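Polysaccharide deacetylase-like protein (PDB 4V33) is a putative zinc-dependent polysaccharide deacetylase that, together with a second such protein, is required for osmotic stability and cell shape maintenance in Bacillus anthracis. Local coordinates at residues F187-W190 / G191-N194; T349-V352 / E353-A356. All coordinates share one frame; numbering follows the deposited sequence.

Overall arrangement
Both contacts are local ones, formed along continuous stretches of chain in the deacetylase part of the molecule. Contact 1 (187-194) comes first, in the connection between the parallel strands 183-185 and 199-206. Contact 2 (349-356) follows much later, in the loop after strand 341-345 and the start of the last helix, 352-359. Their centres lie about 26 Å apart and their nearest atoms about 16 Å. What they share is the parallel sheet: Trp190 packs on Met341 of strand 341-345, while Phe355 lies on strand 146-149, which pairs with both 199-206 and 341-345. Contact 1 thus lies in a connection of the sheet, whose strand 199-206 ends in the zinc ligand Asp206, and contact 2 at the start of the C-terminal helix that packs on it.

Contact 1: F187-W190 / G191-N194; sequences FERW and GDIN
Arg189 and Asp192, three residues apart on a short 3-10 turn, are joined by a salt bridge. NE of Arg189 lies 2.8 Å from OD2 of Asp192, and the nearly straight bond (172°) runs in the guanidinium plane to the anti lone pair of the carboxylate. NH2 of Arg189 adds a weak second bond to OD2 of Asp192, 3.4 Å away. Both nitrogens converge on OD2, and the planes stand 74° apart, unlike a flat two-pronged pairing. The bend of the arginine at chi3 (71°) turns its NE edge back toward the aspartate.

Backbone bonds define the turn, which lies between strands 183-185 and 199-206 of the parallel sheet. Asp192 N donates to Arg189 O at 2.9 Å, and Ile193 N to Trp190 O at 3.3 Å. A water takes the N-H of Gly191 and donates to Glu188 O.

In the apolar contact, CD1 of Ile193 sits over one face of the Trp190 indole, a CH-pi contact 4.2 Å from the centroid of the six-membered ring. Rings of Phe320 and Phe329 also meet this indole, which packs on Met341 of strand 341-345. A broad aromatic and a branched aliphatic suit this inward side, as charged ends suit the outer one: the chemistry implies an amphipathic turn, pinned by charge outside and by apolar packing inside.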
loop_
_atom_site.group_PDB
_atom_site.type_symbol
_atom_site.label_atom_id
_atom_site.label_comp_id
_atom_site.label_asym_id
_atom_site.label_seq_id
_atom_site.Cartn_x
_atom_site.Cartn_y
_atom_site.Cartn_z
ATOM N N PHE A 187 0.450 3.420 5.865
ATOM C CA PHE A 187 0.357 4.584 4.982
ATOM C C PHE A 187 1.593 5.483 4.971
ATOM O O PHE A 187 1.782 6.263 4.043
ATOM C CB PHE A 187 -0.936 5.376 5.251
ATOM C CG PHE A 187 -2.158 4.659 4.771
ATOM C CD1 PHE A 187 -2.444 4.594 3.411
ATOM C CD2 PHE A 187 -2.988 3.985 5.663
ATOM C CE1 PHE A 187 -3.545 3.901 2.948
ATOM C CE2 PHE A 187 -4.097 3.284 5.207
ATOM C CZ PHE A 187 -4.377 3.241 3.848
ATOM N N GLU A 188 2.448 5.345 5.978
ATOM C CA GLU A 188 3.739 6.028 5.966
ATOM C C GLU A 188 4.610 5.581 4.787
ATOM O O GLU A 188 5.538 6.292 4.393
ATOM C CB GLU A 188 4.494 5.781 7.272
ATOM C CG GLU A 188 3.808 6.349 8.498
ATOM C CD GLU A 188 2.781 5.408 9.105
ATOM O OE1 GLU A 188 2.495 4.341 8.513
ATOM O OE2 GLU A 188 2.278 5.741 10.198
ATOM N N ARG A 189 4.308 4.411 4.230
ATOM C CA ARG A 189 5.050 3.897 3.080
ATOM C C ARG A 189 4.178 3.826 1.837
ATOM O O ARG A 189 4.392 2.968 0.983
ATOM C CB ARG A 189 5.628 2.517 3.386
ATOM C CG ARG A 189 6.791 2.550 4.356
ATOM C CD ARG A 189 7.385 1.150 4.489
ATOM N NE ARG A 189 8.091 0.743 3.279
ATOM C CZ ARG A 189 8.575 -0.478 3.076
ATOM N NH1 ARG A 189 8.411 -1.422 3.995
ATOM N NH2 ARG A 189 9.229 -0.758 1.955
ATOM N N TRP A 190 3.191 4.715 1.732
ATOM C CA TRP A 190 2.346 4.747 0.540
ATOM C C TRP A 190 3.188 4.902 -0.729
ATOM O O TRP A 190 2.884 4.309 -1.771
ATOM C CB TRP A 190 1.314 5.883 0.610
ATOM C CG TRP A 190 0.380 5.825 -0.549
ATOM C CD1 TRP A 190 0.299 6.704 -1.591
ATOM C CD2 TRP A 190 -0.583 4.806 -0.803
ATOM N NE1 TRP A 190 -0.665 6.289 -2.480
ATOM C CE2 TRP A 190 -1.222 5.127 -2.018
ATOM C CE3 TRP A 190 -0.968 3.644 -0.122
ATOM C CZ2 TRP A 190 -2.227 4.331 -2.562
ATOM C CZ3 TRP A 190 -1.962 2.856 -0.663
ATOM C CH2 TRP A 190 -2.582 3.204 -1.872
ATOM N N GLY A 191 4.252 5.690 -0.624
ATOM C CA GLY A 191 5.144 5.926 -1.747
ATOM C C GLY A 191 5.900 4.694 -2.218
ATOM O O GLY A 191 6.584 4.750 -3.240
ATOM N N ASP A 192 5.775 3.586 -1.488
ATOM C CA ASP A 192 6.511 2.365 -1.818
ATOM C C ASP A 192 5.652 1.261 -2.434
ATOM O O ASP A 192 6.154 0.158 -2.680
ATOM C CB ASP A 192 7.206 1.793 -0.578
ATOM C CG ASP A 192 8.317 2.680 -0.058
ATOM O OD1 ASP A 192 8.863 3.504 -0.832
ATOM O OD2 ASP A 192 8.657 2.535 1.139
ATOM N N ILE A 193 4.371 1.526 -2.680
ATOM C CA ILE A 193 3.491 0.453 -3.160
ATOM C C ILE A 193 3.940 -0.189 -4.476
ATOM O O ILE A 193 3.666 -1.366 -4.708
ATOM C CB ILE A 193 2.008 0.887 -3.263
ATOM C CG1 ILE A 193 1.853 2.079 -4.208
ATOM C CG2 ILE A 193 1.443 1.191 -1.877
ATOM C CD1 ILE A 193 0.406 2.355 -4.596
ATOM N N ASN A 194 4.646 0.566 -5.319
ATOM C CA ASN A 194 5.156 0.022 -6.578
ATOM C C ASN A 194 6.621 -0.396 -6.496
ATOM O O ASN A 194 7.195 -0.879 -7.475
ATOM C CB ASN A 194 4.940 1.019 -7.715
ATOM C CG ASN A 194 3.479 1.133 -8.103
ATOM O OD1 ASN A 194 2.847 0.135 -8.449
ATOM N ND2 ASN A 194 2.931 2.348 -8.028
HETATM O O HOH W 1 4.999 7.480 1.463
#

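Contact 2: T349-V352 / E353-A356; sequences TTTV and EQFA
The backbone passes from an extended Thr351 into helix 352-359, whose first turn is closed by Phe355 N donating to Thr351 O at 2.9 Å and Ala356 N to Val352 O at 2.8 Å. Thr351 and Gln354 bind each other twice across this turn. The hydroxyl OG1 of Thr351 accepts from Gln354 N, 3.0 Å away and nearly straight at 165°. In return, Thr351 N donates to OE1 of Gln354 at 3.0 Å, meeting the amide oxygen in its carbonyl plane, on a lone pair. Chi1 of Thr351 (67°) tucks OG1 between backbone N and carbonyl carbon, facing the helix, while the glutamine runs extended beyond CG (chi2 172°), bringing its amide oxygen to the backbone N-H of the N-cap residue.

This reciprocal pair is a capping box with Thr351 as N-cap. Threonine suits the place because its short hydroxyl reaches an amide of the first turn, where the usual i-4 helical carbonyl is missing, and glutamine is long enough to return the bond. A water donates to the same OE1; the oxygen of this water lies 2.7 Å from OG1 of Thr349, to which it is hydrogen-bonded.

Glu353 folds back, so that its OE1 takes a bond from a second water, itself held by Val352 N, and a weak one from Thr351 OG1 at 3.4 Å. Its negative charge beside the helix N-terminus is probably favourable. Away from the cap, CG2 of Thr350 rests 4.0 Å from CB of Phe355, whose ring reaches inward to Leu177 of helix 167-179 and to Leu147 and Tyr149 of strand 146-149.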
loop_
_atom_site.group_PDB
_atom_site.type_symbol
_atom_site.label_atom_id
_atom_site.label_comp_id
_atom_site.label_asym_id
_atom_site.label_seq_id
_atom_site.Cartn_x
_atom_site.Cartn_y
_atom_site.Cartn_z
ATOM N N THR A 349 -16.319 -16.212 9.084
ATOM C CA THR A 349 -16.325 -17.497 8.376
ATOM C C THR A 349 -15.246 -17.645 7.294
ATOM O O THR A 349 -15.142 -18.710 6.675
ATOM C CB THR A 349 -17.679 -17.739 7.688
ATOM O OG1 THR A 349 -17.936 -16.676 6.755
ATOM C CG2 THR A 349 -18.809 -17.802 8.710
ATOM N N THR A 350 -14.470 -16.594 7.055
ATOM C CA THR A 350 -13.473 -16.610 5.979
ATOM C C THR A 350 -12.413 -17.674 6.214
ATOM O O THR A 350 -11.809 -17.717 7.271
ATOM C CB THR A 350 -12.800 -15.238 5.852
ATOM O OG1 THR A 350 -13.787 -14.265 5.465
ATOM C CG2 THR A 350 -11.694 -15.279 4.792
ATOM N N THR A 351 -12.206 -18.533 5.216
ATOM C CA THR A 351 -11.154 -19.555 5.258
ATOM C C THR A 351 -9.874 -18.967 4.675
ATOM O O THR A 351 -9.890 -17.889 4.080
ATOM C CB THR A 351 -11.533 -20.781 4.412
ATOM O OG1 THR A 351 -11.562 -20.420 3.021
ATOM C CG2 THR A 351 -12.898 -21.331 4.821
ATOM N N VAL A 352 -8.765 -19.690 4.805
ATOM C CA VAL A 352 -7.522 -19.204 4.212
ATOM C C VAL A 352 -7.625 -19.166 2.687
ATOM O O VAL A 352 -7.088 -18.262 2.042
ATOM C CB VAL A 352 -6.306 -20.021 4.677
ATOM C CG1 VAL A 352 -5.030 -19.525 3.995
ATOM C CG2 VAL A 352 -6.155 -19.892 6.171
ATOM N N GLU A 353 -8.339 -20.132 2.117
ATOM C CA GLU A 353 -8.560 -20.171 0.679
ATOM C C GLU A 353 -9.362 -18.948 0.206
ATOM O O GLU A 353 -9.036 -18.331 -0.806
ATOM C CB GLU A 353 -9.279 -21.464 0.291
ATOM C CG GLU A 353 -8.450 -22.744 0.501
ATOM C CD GLU A 353 -8.299 -23.179 1.966
ATOM O OE1 GLU A 353 -9.150 -22.856 2.833
ATOM O OE2 GLU A 353 -7.307 -23.899 2.242
ATOM N N GLN A 354 -10.415 -18.605 0.939
ATOM C CA GLN A 354 -11.210 -17.429 0.594
ATOM C C GLN A 354 -10.396 -16.148 0.762
ATOM O O GLN A 354 -10.481 -15.224 -0.057
ATOM C CB GLN A 354 -12.478 -17.383 1.446
ATOM C CG GLN A 354 -13.508 -18.406 1.029
ATOM C CD GLN A 354 -14.670 -18.493 1.994
ATOM O OE1 GLN A 354 -14.495 -18.392 3.212
ATOM N NE2 GLN A 354 -15.873 -18.696 1.456
ATOM N N PHE A 355 -9.615 -16.103 1.835
ATOM C CA PHE A 355 -8.699 -14.996 2.103
ATOM C C PHE A 355 -7.750 -14.815 0.917
ATOM O O PHE A 355 -7.633 -13.714 0.347
ATOM C CB PHE A 355 -7.914 -15.325 3.389
ATOM C CG PHE A 355 -6.841 -14.322 3.751
ATOM C CD1 PHE A 355 -7.164 -13.149 4.426
ATOM C CD2 PHE A 355 -5.505 -14.581 3.462
ATOM C CE1 PHE A 355 -6.163 -12.242 4.783
ATOM C CE2 PHE A 355 -4.512 -13.679 3.819
ATOM C CZ PHE A 355 -4.848 -12.511 4.474
ATOM N N ALA A 356 -7.089 -15.899 0.529
ATOM C CA ALA A 356 -6.157 -15.879 -0.590
ATOM C C ALA A 356 -6.811 -15.402 -1.888
ATOM O O ALA A 356 -6.254 -14.580 -2.601
ATOM C CB ALA A 356 -5.550 -17.264 -0.785
HETATM O O HOH W 2 -16.807 -17.334 4.375
HETATM O O HOH W 3 -8.646 -22.467 5.570
#